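Long-range contacts in UV damage endonuclease (Sulfolobus acidocaldarius, PDB 3TC3), which probably cuts DNA at damaged sites as a metal-dependent endonuclease of DNA excision repair, and carries manganese in a TIM barrel: residues A[24-29]-A[291-296]; A[248-253]-A[278-283]; A[266-271]-A[285-290]; A[271-276]-A[300-305]. All coordinates share one frame; numbering follows the deposited sequence. Where two conformers were deposited one is given.

Contact 1 of 4, residues A[24-29]-A[291-296]; sequences VGYVST and DKEISA
Lys-292 reaches across to the backbone of residues 24-29 with its whole chain. Its first three side-chain torsions run CG beside the backbone N (chi1 -63°) and then nearly straight, and a bend at the last one turns NZ onto the carbonyl of Val-27. NZ of Lys-292 lies 2.8 Å from O of Val-27, with the ammonium above the carbonyl plane, 38° out of it. The same oxygen also accepts the N-H of Thr-29 in a gamma turn centred on Ser-28, so two donors grip one carbonyl near the C-terminal end of the strand. Lower down, CD of Lys-292 passes 3.4 Å from O of Thr-29.

Tyr-26 is the second large piece. The start of the helix lies over one face of its ring: CB of Glu-293 sits above it in a CH-pi contact, 3.9 Å from the ring centroid, and N of Glu-293 is 3.7 Å from CD2 of Tyr-26. The phenol hydroxyl goes on to Asn-69, on helix 48-71, while the carboxylate of Glu-293 turns away to Ser-32 and the backbone of Tyr-31. Ala-296, one turn on, puts its CB 3.7 Å from CD1 of Tyr-26 and 4.0 Å from CG1 of Val-24, filling the angle between these two side chains.

Lys-292 is the N-cap residue of helix 293-305. This is the closing seam of a TIM barrel: the last helix starts just past the C-terminal end of the eighth strand and packs against the first strand, with metal ligand Glu-288 close to Val-27.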
loop_
_atom_site.group_PDB
_atom_site.type_symbol
_atom_site.label_atom_id
_atom_site.label_comp_id
_atom_site.label_asym_id
_atom_site.label_seq_id
_atom_site.Cartn_x
_atom_site.Cartn_y
_atom_site.Cartn_z
ATOM N N VAL A 24 -5.218 9.690 8.379
ATOM C CA VAL A 24 -5.997 8.507 8.074
ATOM C C VAL A 24 -6.088 8.275 6.567
ATOM O O VAL A 24 -6.203 9.227 5.814
ATOM C CB VAL A 24 -7.468 8.814 8.566
ATOM C CG1 VAL A 24 -8.513 7.746 8.063
ATOM C CG2 VAL A 24 -7.508 9.046 10.079
ATOM N N GLY A 25 -5.971 6.994 6.147
ATOM C CA GLY A 25 -6.244 6.619 4.753
ATOM C C GLY A 25 -7.150 5.462 4.574
ATOM O O GLY A 25 -7.444 4.748 5.492
ATOM N N TYR A 26 -7.565 5.325 3.294
ATOM C CA TYR A 26 -8.272 4.074 2.883
ATOM C C TYR A 26 -7.736 3.658 1.520
ATOM O O TYR A 26 -6.921 4.373 0.909
ATOM C CB TYR A 26 -9.770 4.168 2.982
ATOM C CG TYR A 26 -10.355 5.209 2.091
ATOM C CD1 TYR A 26 -10.317 6.610 2.446
ATOM C CD2 TYR A 26 -10.956 4.844 0.837
ATOM C CE1 TYR A 26 -10.852 7.601 1.592
ATOM C CE2 TYR A 26 -11.459 5.846 -0.006
ATOM C CZ TYR A 26 -11.371 7.199 0.371
ATOM O OH TYR A 26 -11.941 8.127 -0.512
ATOM N N VAL A 27 -8.277 2.546 1.002
ATOM C CA VAL A 27 -7.572 1.835 -0.114
ATOM C C VAL A 27 -8.401 1.868 -1.402
ATOM O O VAL A 27 -9.577 1.451 -1.425
ATOM C CB VAL A 27 -7.403 0.373 0.304
ATOM C CG1 VAL A 27 -6.866 -0.527 -0.884
ATOM C CG2 VAL A 27 -6.463 0.308 1.553
ATOM N N SER A 28 -7.771 2.296 -2.503
ATOM C CA SER A 28 -8.152 2.025 -3.946
ATOM C C SER A 28 -9.316 2.803 -4.524
ATOM O O SER A 28 -9.189 3.323 -5.620
ATOM C CB SER A 28 -8.321 0.519 -4.202
ATOM O OG SER A 28 -7.008 -0.034 -4.257
ATOM N N THR A 29 -10.439 2.842 -3.818
ATOM C CA THR A 29 -11.634 3.494 -4.433
ATOM C C THR A 29 -12.591 3.841 -3.313
ATOM O O THR A 29 -12.346 3.521 -2.134
ATOM C CB THR A 29 -12.271 2.626 -5.530
ATOM O OG1 THR A 29 -13.131 3.429 -6.339
ATOM C CG2 THR A 29 -12.990 1.416 -4.953
ATOM N N ASP A 291 -15.376 -1.593 4.143
ATOM C CA ASP A 291 -16.212 -0.403 3.784
ATOM C C ASP A 291 -15.438 0.888 3.569
ATOM O O ASP A 291 -16.070 1.958 3.373
ATOM C CB ASP A 291 -17.347 -0.168 4.854
ATOM C CG ASP A 291 -16.853 0.190 6.228
ATOM O OD1 ASP A 291 -15.601 0.205 6.434
ATOM O OD2 ASP A 291 -17.734 0.453 7.066
ATOM N N LYS A 292 -14.106 0.785 3.490
ATOM C CA LYS A 292 -13.292 1.872 2.820
ATOM C C LYS A 292 -13.598 3.237 3.428
ATOM O O LYS A 292 -13.341 3.441 4.636
ATOM C CB LYS A 292 -13.419 1.849 1.290
ATOM C CG LYS A 292 -12.847 0.524 0.776
ATOM C CD LYS A 292 -12.822 0.476 -0.773
ATOM C CE LYS A 292 -12.326 -0.830 -1.352
ATOM N NZ LYS A 292 -10.863 -1.021 -0.965
ATOM N N GLU A 293 -14.071 4.177 2.628
ATOM C CA GLU A 293 -14.200 5.570 3.122
ATOM C C GLU A 293 -15.171 5.691 4.335
ATOM O O GLU A 293 -15.023 6.617 5.098
ATOM C CB GLU A 293 -14.681 6.563 2.007
ATOM C CG GLU A 293 -16.162 6.355 1.614
ATOM C CD GLU A 293 -16.476 5.080 0.791
ATOM O OE1 GLU A 293 -15.579 4.322 0.285
ATOM O OE2 GLU A 293 -17.690 4.843 0.585
ATOM N N ILE A 294 -16.122 4.759 4.467
ATOM C CA ILE A 294 -17.087 4.845 5.589
ATOM C C ILE A 294 -16.300 4.628 6.934
ATOM O O ILE A 294 -16.481 5.387 7.905
ATOM C CB ILE A 294 -18.197 3.844 5.390
ATOM C CG1 ILE A 294 -19.023 4.153 4.092
ATOM C CG2 ILE A 294 -19.099 3.762 6.740
ATOM C CD1 ILE A 294 -20.145 5.076 4.205
ATOM N N SER A 295 -15.357 3.662 6.972
ATOM C CA SER A 295 -14.504 3.545 8.098
ATOM C C SER A 295 -13.538 4.715 8.234
ATOM O O SER A 295 -13.199 5.070 9.379
ATOM C CB SER A 295 -13.720 2.204 8.109
ATOM O OG SER A 295 -14.581 1.185 8.593
ATOM N N ALA A 296 -13.053 5.294 7.117
ATOM C CA ALA A 296 -12.155 6.425 7.228
ATOM C C ALA A 296 -12.876 7.601 7.881
ATOM O O ALA A 296 -12.263 8.291 8.714
ATOM C CB ALA A 296 -11.665 6.827 5.861
#

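Contact 2 of 4, residues A[248-253]-A[278-283]; sequences PMIDYS and NEVDEV
Ile-250 and Val-283 meet through the ends of their side chains, and Ile-250 is the one to follow. From the strand its CB points toward residues 278-283. CG1 is placed between the backbone N and the carbonyl carbon (chi1 62°), and from there the chain runs on extended, pushing CD1 outward. The inner branches stand further off: CG1 of Ile-250 is 4.4 Å from CG2 of Val-283, and CG2 of Ile-250 is as far from CG1 of Val-283. The methyl at the tip makes the closest approach. CD1 of Ile-250 lies 3.9 Å from CG2 of Val-283 and, more loosely, 4.5 Å from CG1 of Val-280, and it also reaches the ring of Phe-276.

Two residues earlier, Pro-248 meets the same segment with both its ring and its carbonyl. Its CD is 3.6 Å from O of Glu-282, and its carbonyl O receives a CA-H...O contact from CA of Val-283 at 3.5 Å. CG of Pro-248 and CG1 of Val-283 add a looser apolar touch.

This packing lies within a beta-alpha-beta unit. Strand 249-252 is followed by helix 270-279, and the chain then turns through 280-282 into strand 283-287, the parallel neighbour of the first. Arg-241 of helix 233-241 lies against both Pro-248 and Val-283, and Met-22 of strand 22-27 touches Val-280 and Val-283.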
loop_
_atom_site.group_PDB
_atom_site.type_symbol
_atom_site.label_atom_id
_atom_site.label_comp_id
_atom_site.label_asym_id
_atom_site.label_seq_id
_atom_site.Cartn_x
_atom_site.Cartn_y
_atom_site.Cartn_z
ATOM N N PRO A 248 6.274 6.878 10.078
ATOM C CA PRO A 248 5.859 5.521 9.625
ATOM C C PRO A 248 4.486 5.426 9.094
ATOM O O PRO A 248 3.591 6.226 9.466
ATOM C CB PRO A 248 5.976 4.670 10.839
ATOM C CG PRO A 248 6.633 5.484 11.864
ATOM C CD PRO A 248 6.537 6.933 11.526
ATOM N N MET A 249 4.271 4.442 8.212
ATOM C CA MET A 249 2.931 4.017 7.853
ATOM C C MET A 249 2.608 2.800 8.569
ATOM O O MET A 249 3.465 1.919 8.702
ATOM C CB MET A 249 2.864 3.724 6.391
ATOM C CG MET A 249 3.204 4.886 5.461
ATOM S SD MET A 249 3.234 4.368 3.696
ATOM C CE MET A 249 3.551 5.887 2.911
ATOM N N ILE A 250 1.357 2.654 9.041
ATOM C CA ILE A 250 0.889 1.394 9.587
ATOM C C ILE A 250 -0.380 0.962 8.865
ATOM O O ILE A 250 -1.162 1.805 8.369
ATOM C CB ILE A 250 0.657 1.375 11.089
ATOM C CG1 ILE A 250 -0.375 2.316 11.527
ATOM C CG2 ILE A 250 1.965 1.815 11.850
ATOM C CD1 ILE A 250 -0.493 2.371 13.088
ATOM N N ASP A 251 -0.597 -0.334 8.766
ATOM C CA ASP A 251 -1.856 -0.911 8.219
ATOM C C ASP A 251 -2.753 -1.369 9.337
ATOM O O ASP A 251 -2.321 -2.223 10.168
ATOM C CB ASP A 251 -1.599 -2.098 7.318
ATOM C CG ASP A 251 -1.020 -1.732 5.937
ATOM O OD1 ASP A 251 -1.162 -0.638 5.453
ATOM O OD2 ASP A 251 -0.519 -2.654 5.276
ATOM N N TYR A 252 -3.940 -0.772 9.462
ATOM C CA TYR A 252 -4.850 -1.102 10.543
ATOM C C TYR A 252 -5.964 -1.984 9.991
ATOM O O TYR A 252 -6.694 -1.611 9.068
ATOM C CB TYR A 252 -5.455 0.171 11.189
ATOM C CG TYR A 252 -6.483 -0.221 12.257
ATOM C CD1 TYR A 252 -7.869 -0.412 11.938
ATOM C CD2 TYR A 252 -6.099 -0.389 13.586
ATOM C CE1 TYR A 252 -8.793 -0.762 12.900
ATOM C CE2 TYR A 252 -6.986 -0.654 14.550
ATOM C CZ TYR A 252 -8.342 -0.921 14.235
ATOM O OH TYR A 252 -9.182 -1.241 15.255
ATOM N N SER A 253 -6.157 -3.113 10.629
ATOM C CA SER A 253 -7.343 -3.945 10.364
ATOM C C SER A 253 -7.799 -4.636 11.589
ATOM O O SER A 253 -7.213 -4.459 12.643
ATOM C CB SER A 253 -7.079 -4.986 9.248
ATOM O OG SER A 253 -8.387 -5.370 8.767
ATOM N N ASN A 278 -5.065 5.023 21.217
ATOM C CA ASN A 278 -4.708 5.640 22.502
ATOM C C ASN A 278 -3.277 5.213 22.861
ATOM O O ASN A 278 -2.654 5.853 23.719
ATOM C CB ASN A 278 -5.795 5.430 23.619
ATOM C CG ASN A 278 -6.965 6.445 23.517
ATOM O OD1 ASN A 278 -6.750 7.647 23.653
ATOM N ND2 ASN A 278 -8.201 5.956 23.251
ATOM N N GLU A 279 -2.761 4.197 22.190
ATOM C CA GLU A 279 -1.423 3.635 22.367
ATOM C C GLU A 279 -0.354 4.296 21.474
ATOM O O GLU A 279 0.832 4.264 21.768
ATOM C CB GLU A 279 -1.463 2.121 22.064
ATOM C CG GLU A 279 -2.339 1.307 22.979
ATOM C CD GLU A 279 -1.795 1.286 24.394
ATOM O OE1 GLU A 279 -0.568 1.113 24.534
ATOM O OE2 GLU A 279 -2.578 1.473 25.352
ATOM N N VAL A 280 -0.795 4.945 20.407
ATOM C CA VAL A 280 0.078 5.278 19.287
ATOM C C VAL A 280 0.019 6.805 18.943
ATOM O O VAL A 280 -0.998 7.507 19.193
ATOM C CB VAL A 280 -0.343 4.333 18.085
ATOM C CG1 VAL A 280 0.271 4.715 16.838
ATOM C CG2 VAL A 280 -0.013 2.880 18.417
ATOM N N ASP A 281 1.068 7.352 18.335
ATOM C CA ASP A 281 0.995 8.685 17.727
ATOM C C ASP A 281 2.054 8.838 16.677
ATOM O O ASP A 281 2.922 7.955 16.525
ATOM C CB ASP A 281 1.048 9.850 18.760
ATOM C CG ASP A 281 0.405 11.180 18.249
ATOM O OD1 ASP A 281 0.019 11.388 17.056
ATOM O OD2 ASP A 281 0.223 12.096 19.116
ATOM N N GLU A 282 1.920 9.883 15.877
ATOM C CA GLU A 282 2.957 10.221 14.921
ATOM C C GLU A 282 3.145 9.076 13.906
ATOM O O GLU A 282 4.254 8.558 13.710
ATOM C CB GLU A 282 4.291 10.582 15.669
ATOM C CG GLU A 282 5.450 10.807 14.752
ATOM C CD GLU A 282 5.604 12.249 14.279
ATOM O OE1 GLU A 282 5.758 13.165 15.134
ATOM O OE2 GLU A 282 5.631 12.449 13.027
ATOM N N VAL A 283 2.024 8.654 13.313
ATOM C CA VAL A 283 2.000 7.530 12.331
ATOM C C VAL A 283 0.860 7.789 11.387
ATOM O O VAL A 283 -0.153 8.436 11.760
ATOM C CB VAL A 283 1.767 6.153 12.937
ATOM C CG1 VAL A 283 2.835 5.669 13.860
ATOM C CG2 VAL A 283 0.402 6.074 13.705
#

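Contact 3 of 4, residues A[266-271]-A[285-290]; sequences TTINEE and IMLEVK. With MN (manganese (II) ion), chain C.
At the C-terminal end of the barrel's eighth strand, the approach to helix 270-279 packs against the strand and the loop that carries on from it, and Ile-268 and Val-289 form the middle of that packing. CG2 of Ile-268 wedges at the fork of the valine, 3.9 Å from CG1 of Val-289 and equally far from its CG2. The same methyl is 4.4 Å from CD2 of Leu-287, so one branch of the isoleucine serves two neighbours. The two touching pieces run roughly antiparallel, 151° apart. Further out, CB of Lys-290 lies 3.8 Å from CA of Thr-266 before the lysine chain bends away.

In the alternation along 287-289, Leu-287 and Val-289 point at this packing while Glu-288 starts out away from it, and its extended chain carries the carboxylate to the metal site at the mouth of the TIM barrel. OE1 of Glu-288 binds manganese at 2.3 Å; Glu-195 and Asp-220 also bind the ion, Asp-251 belongs to the same site, and a water lies 2.4 Å from manganese. OE2 of Glu-288 lies 2.5 Å from the oxygen of that water, which probably donates to it. With OE1 on manganese and OE2 salt-bridged to Arg-78, the carboxylate is held at both oxygens.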
loop_
_atom_site.group_PDB
_atom_site.type_symbol
_atom_site.label_atom_id
_atom_site.label_comp_id
_atom_site.label_asym_id
_atom_site.label_seq_id
_atom_site.Cartn_x
_atom_site.Cartn_y
_atom_site.Cartn_z
ATOM N N THR A 266 -15.447 -6.079 7.987
ATOM C CA THR A 266 -16.234 -5.352 6.991
ATOM C C THR A 266 -16.344 -3.858 7.381
ATOM O O THR A 266 -16.770 -3.037 6.551
ATOM C CB THR A 266 -17.654 -5.976 6.837
ATOM O OG1 THR A 266 -18.179 -6.321 8.102
ATOM C CG2 THR A 266 -17.515 -7.226 5.978
ATOM N N THR A 267 -15.966 -3.538 8.622
ATOM C CA THR A 267 -15.906 -2.112 9.037
ATOM C C THR A 267 -15.073 -2.071 10.309
ATOM O O THR A 267 -14.905 -3.125 10.962
ATOM C CB THR A 267 -17.372 -1.588 9.376
ATOM O OG1 THR A 267 -17.345 -0.141 9.513
ATOM C CG2 THR A 267 -17.913 -2.199 10.722
ATOM N N ILE A 268 -14.553 -0.911 10.658
ATOM C CA ILE A 268 -13.806 -0.833 11.914
ATOM C C ILE A 268 -14.790 -0.764 13.081
ATOM O O ILE A 268 -15.903 -0.270 12.983
ATOM C CB ILE A 268 -12.834 0.379 12.045
ATOM C CG1 ILE A 268 -13.589 1.710 11.891
ATOM C CG2 ILE A 268 -11.721 0.276 10.968
ATOM C CD1 ILE A 268 -12.539 2.881 12.237
ATOM N N ASN A 269 -14.339 -1.302 14.218
ATOM C CA ASN A 269 -15.084 -1.137 15.445
ATOM C C ASN A 269 -14.508 0.060 16.224
ATOM O O ASN A 269 -13.296 0.145 16.475
ATOM C CB ASN A 269 -14.928 -2.432 16.271
ATOM C CG ASN A 269 -15.593 -2.303 17.634
ATOM O OD1 ASN A 269 -15.077 -1.659 18.545
ATOM N ND2 ASN A 269 -16.775 -2.873 17.748
ATOM N N GLU A 270 -15.379 1.003 16.531
ATOM C CA GLU A 270 -14.870 2.257 17.094
ATOM C C GLU A 270 -14.142 2.031 18.400
ATOM O O GLU A 270 -13.136 2.726 18.661
ATOM C CB GLU A 270 -16.006 3.270 17.318
ATOM C CG GLU A 270 -15.639 4.391 18.321
ATOM C CD GLU A 270 -16.684 5.487 18.452
ATOM O OE1 GLU A 270 -17.806 5.329 17.916
ATOM O OE2 GLU A 270 -16.362 6.532 19.023
ATOM N N GLU A 271 -14.625 1.126 19.253
ATOM C CA GLU A 271 -13.913 0.952 20.520
ATOM C C GLU A 271 -12.539 0.277 20.306
ATOM O O GLU A 271 -11.576 0.588 21.014
ATOM C CB GLU A 271 -14.802 0.142 21.509
ATOM C CG GLU A 271 -16.370 0.462 21.421
ATOM C CD GLU A 271 -16.649 1.897 21.667
ATOM O OE1 GLU A 271 -15.923 2.422 22.543
ATOM O OE2 GLU A 271 -17.544 2.520 21.000
ATOM N N ILE A 285 -2.075 6.085 9.252
ATOM C CA ILE A 285 -2.824 4.835 9.445
ATOM C C ILE A 285 -3.662 4.503 8.185
ATOM O O ILE A 285 -4.569 5.276 7.821
ATOM C CB ILE A 285 -3.768 4.934 10.616
ATOM C CG1 ILE A 285 -3.031 5.177 11.911
ATOM C CG2 ILE A 285 -4.555 3.619 10.812
ATOM C CD1 ILE A 285 -4.040 5.553 13.110
ATOM N N MET A 286 -3.346 3.375 7.538
ATOM C CA MET A 286 -4.142 2.953 6.365
ATOM C C MET A 286 -5.161 1.940 6.779
ATOM O O MET A 286 -4.800 0.866 7.354
ATOM C CB MET A 286 -3.202 2.257 5.370
ATOM C CG MET A 286 -3.934 1.807 4.047
ATOM S SD MET A 286 -4.836 3.119 3.193
ATOM C CE MET A 286 -3.481 4.252 2.852
ATOM N N LEU A 287 -6.445 2.249 6.662
ATOM C CA LEU A 287 -7.506 1.288 7.043
ATOM C C LEU A 287 -7.788 0.231 6.056
ATOM O O LEU A 287 -8.076 0.548 4.880
ATOM C CB LEU A 287 -8.834 2.035 7.333
ATOM C CG LEU A 287 -8.645 3.199 8.281
ATOM C CD1 LEU A 287 -9.991 3.982 8.384
ATOM C CD2 LEU A 287 -8.260 2.717 9.730
ATOM N N GLU A 288 -7.552 -1.010 6.404
ATOM C CA GLU A 288 -7.790 -2.105 5.436
ATOM C C GLU A 288 -9.021 -2.883 5.892
ATOM O O GLU A 288 -8.958 -3.873 6.708
ATOM C CB GLU A 288 -6.581 -3.067 5.484
ATOM C CG GLU A 288 -5.316 -2.425 4.955
ATOM C CD GLU A 288 -4.189 -3.422 4.775
ATOM O OE1 GLU A 288 -4.011 -4.270 5.699
ATOM O OE2 GLU A 288 -3.441 -3.282 3.811
ATOM N N VAL A 289 -10.125 -2.209 5.651
ATOM C CA VAL A 289 -11.441 -2.824 5.986
ATOM C C VAL A 289 -12.339 -2.650 4.762
ATOM O O VAL A 289 -12.158 -1.808 3.896
ATOM C CB VAL A 289 -12.035 -2.182 7.235
ATOM C CG1 VAL A 289 -11.304 -2.723 8.512
ATOM C CG2 VAL A 289 -12.118 -0.638 7.155
ATOM N N LYS A 290 -13.411 -3.446 4.734
ATOM C CA LYS A 290 -14.053 -3.578 3.462
ATOM C C LYS A 290 -14.980 -2.395 3.142
ATOM O O LYS A 290 -15.276 -2.208 1.960
ATOM C CB LYS A 290 -14.953 -4.822 3.486
ATOM C CG LYS A 290 -14.095 -6.130 3.708
ATOM C CD LYS A 290 -13.326 -6.481 2.511
ATOM C CE LYS A 290 -12.699 -7.886 2.811
ATOM N NZ LYS A 290 -11.248 -7.837 2.433
HETATM MN MN MN C . -1.864 -5.048 5.737
HETATM O O HOH W 1 -1.659 -5.024 3.356
#

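Contact 4 of 4, residues A[271-276]-A[300-305]; sequences ENFRRF and VKVLKE
Phe-273 and Arg-274 carry the contact from helix 270-279 to helix 293-305, the two outer helices that flank strand 283-287 in the TIM barrel. The short helical pieces cross at -43°, with their axes 10.6 Å apart.

Along the first helix, Phe-273 is the first to reach across. Its CG is anti to the backbone N (chi1 -176°), which sends the ring toward the second helix edge first. CD2 of Phe-273 stands 4.0 Å from CG1 of Val-302, and CE2 is 4.3 Å from CG of Leu-303, both partners near the ring plane. Tyr-252 and Ile-268 also pack on this phenylalanine, which ties the helix contact to the barrel wall.

Arg-274 comes next and lies across Val-302. CG of Arg-274 is only 3.5 Å from CG1 of Val-302, and the same methyl sits over one face of the guanidinium. The chain is extended from CG to NE, which carries the charged group beyond the valine to Glu-305, one turn further along the second helix. NE turns back to Glu-270 of its own helix, leaving the arginine between two carboxylates, whose ionised forms its charge would probably favour. The salt bridge to Glu-305 is paired: NH1 of Arg-274 donates to OE2 of Glu-305 at 3.0 Å, from above the carboxylate plane. NH2 of Arg-274 meets OE1 of Glu-305 nearly straight, 169° at the hydrogen, but at 2.5 Å, shorter than usual and so doubtful in detail.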
loop_
_atom_site.group_PDB
_atom_site.type_symbol
_atom_site.label_atom_id
_atom_site.label_comp_id
_atom_site.label_asym_id
_atom_site.label_seq_id
_atom_site.Cartn_x
_atom_site.Cartn_y
_atom_site.Cartn_z
ATOM N N GLU A 271 -14.625 1.126 19.253
ATOM C CA GLU A 271 -13.913 0.952 20.520
ATOM C C GLU A 271 -12.539 0.277 20.306
ATOM O O GLU A 271 -11.576 0.588 21.014
ATOM C CB GLU A 271 -14.802 0.142 21.509
ATOM C CG GLU A 271 -16.370 0.462 21.421
ATOM C CD GLU A 271 -16.649 1.897 21.667
ATOM O OE1 GLU A 271 -15.923 2.422 22.543
ATOM O OE2 GLU A 271 -17.544 2.520 21.000
ATOM N N ASN A 272 -12.449 -0.685 19.376
ATOM C CA ASN A 272 -11.154 -1.310 19.042
ATOM C C ASN A 272 -10.205 -0.243 18.500
ATOM O O ASN A 272 -9.025 -0.222 18.835
ATOM C CB ASN A 272 -11.317 -2.474 18.050
ATOM C CG ASN A 272 -11.948 -3.681 18.682
ATOM O OD1 ASN A 272 -11.856 -3.881 19.884
ATOM N ND2 ASN A 272 -12.583 -4.484 17.891
ATOM N N PHE A 273 -10.728 0.613 17.622
ATOM C CA PHE A 273 -9.870 1.638 17.031
ATOM C C PHE A 273 -9.387 2.620 18.071
ATOM O O PHE A 273 -8.197 2.991 18.064
ATOM C CB PHE A 273 -10.629 2.331 15.842
ATOM C CG PHE A 273 -9.780 3.333 15.127
ATOM C CD1 PHE A 273 -8.726 2.913 14.323
ATOM C CD2 PHE A 273 -10.006 4.702 15.320
ATOM C CE1 PHE A 273 -7.900 3.899 13.677
ATOM C CE2 PHE A 273 -9.222 5.659 14.671
ATOM C CZ PHE A 273 -8.168 5.259 13.836
ATOM N N ARG A 274 -10.326 3.027 18.931
ATOM C CA ARG A 274 -9.917 3.920 20.051
ATOM C C ARG A 274 -8.832 3.257 20.909
ATOM O O ARG A 274 -7.858 3.926 21.321
ATOM C CB ARG A 274 -11.137 4.274 20.904
ATOM C CG ARG A 274 -12.022 5.284 20.234
ATOM C CD ARG A 274 -13.334 5.428 21.037
ATOM N NE ARG A 274 -14.154 6.478 20.492
ATOM C CZ ARG A 274 -14.028 7.753 20.807
ATOM N NH1 ARG A 274 -13.073 8.155 21.649
ATOM N NH2 ARG A 274 -14.844 8.617 20.201
ATOM N N ARG A 275 -8.931 1.976 21.206
ATOM C CA ARG A 275 -7.914 1.334 22.040
ATOM C C ARG A 275 -6.568 1.321 21.338
ATOM O O ARG A 275 -5.491 1.550 21.961
ATOM C CB ARG A 275 -8.310 -0.077 22.378
ATOM C CG ARG A 275 -8.890 -0.244 23.801
ATOM C CD ARG A 275 -9.070 -1.734 24.130
ATOM N NE ARG A 275 -10.450 -2.068 23.817
ATOM C CZ ARG A 275 -10.836 -2.797 22.786
ATOM N NH1 ARG A 275 -9.914 -3.304 21.955
ATOM N NH2 ARG A 275 -12.147 -3.007 22.577
ATOM N N PHE A 276 -6.585 1.129 20.016
ATOM C CA PHE A 276 -5.371 1.181 19.262
ATOM C C PHE A 276 -4.729 2.576 19.254
ATOM O O PHE A 276 -3.507 2.720 19.440
ATOM C CB PHE A 276 -5.722 0.746 17.803
ATOM C CG PHE A 276 -4.523 0.642 16.941
ATOM C CD1 PHE A 276 -3.734 -0.531 17.004
ATOM C CD2 PHE A 276 -4.186 1.649 16.074
ATOM C CE1 PHE A 276 -2.642 -0.704 16.224
ATOM C CE2 PHE A 276 -2.978 1.485 15.231
ATOM C CZ PHE A 276 -2.194 0.341 15.396
ATOM N N VAL A 300 -11.661 9.476 11.303
ATOM C CA VAL A 300 -11.396 10.915 11.377
ATOM C C VAL A 300 -12.176 11.470 12.609
ATOM O O VAL A 300 -11.582 12.263 13.366
ATOM C CB VAL A 300 -11.897 11.548 10.071
ATOM C CG1 VAL A 300 -12.024 13.079 10.229
ATOM C CG2 VAL A 300 -10.927 11.332 8.996
ATOM N N LYS A 301 -13.391 11.011 12.760
ATOM C CA LYS A 301 -14.261 11.478 13.894
ATOM C C LYS A 301 -13.600 11.144 15.236
ATOM O O LYS A 301 -13.475 12.051 16.068
ATOM C CB LYS A 301 -15.643 10.871 13.779
ATOM C CG LYS A 301 -16.658 11.397 14.803
ATOM C CD LYS A 301 -17.833 10.406 14.928
ATOM C CE LYS A 301 -17.493 9.416 16.074
ATOM N NZ LYS A 301 -18.348 8.166 16.214
ATOM N N VAL A 302 -13.042 9.922 15.395
ATOM C CA VAL A 302 -12.356 9.522 16.638
ATOM C C VAL A 302 -11.111 10.375 16.824
ATOM O O VAL A 302 -10.837 10.886 17.915
ATOM C CB VAL A 302 -12.053 7.992 16.633
ATOM C CG1 VAL A 302 -11.149 7.606 17.759
ATOM C CG2 VAL A 302 -13.345 7.175 16.649
ATOM N N LEU A 303 -10.307 10.520 15.772
ATOM C CA LEU A 303 -9.027 11.214 15.929
ATOM C C LEU A 303 -9.220 12.686 16.272
ATOM O O LEU A 303 -8.396 13.229 16.998
ATOM C CB LEU A 303 -8.094 11.095 14.699
ATOM C CG LEU A 303 -7.672 9.649 14.483
ATOM C CD1 LEU A 303 -6.955 9.506 13.192
ATOM C CD2 LEU A 303 -6.748 9.187 15.554
ATOM N N LYS A 304 -10.287 13.300 15.757
ATOM C CA LYS A 304 -10.535 14.717 16.008
ATOM C C LYS A 304 -10.882 14.834 17.493
ATOM O O LYS A 304 -10.408 15.744 18.195
ATOM C CB LYS A 304 -11.702 15.241 15.150
ATOM C CG LYS A 304 -11.313 15.546 13.704
ATOM C CD LYS A 304 -12.508 15.810 12.740
ATOM C CE LYS A 304 -13.037 17.206 12.919
ATOM N NZ LYS A 304 -13.799 17.689 11.736
ATOM N N GLU A 305 -11.703 13.911 17.958
ATOM C CA GLU A 305 -12.097 13.899 19.367
ATOM C C GLU A 305 -10.922 13.719 20.300
ATOM O O GLU A 305 -10.868 14.339 21.358
ATOM C CB GLU A 305 -13.211 12.924 19.612
ATOM C CG GLU A 305 -13.610 12.895 21.061
ATOM C CD GLU A 305 -14.034 11.526 21.472
ATOM O OE1 GLU A 305 -14.966 11.035 20.800
ATOM O OE2 GLU A 305 -13.453 10.968 22.464
#

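From the N terminus, strand 22-27 comes first, and contact 1 joins it to the start of helix 293-305, closing a loop over most of the chain and sealing first strand to last helix. Contacts 2 and 3 both fall within that span. They cross one another: 248-253 pairs with 278-283, while 266-271 lies between those segments and pairs with 285-290 beyond them. Contact 4 starts at Glu-271, shared with contact 3, and runs on to the last helix, crossing all three others. Between them the contacts bind strands 249-252, 283-287 and 22-27 to the two final helices; Leu-303 against Val-24 joins contact 4 to contact 1.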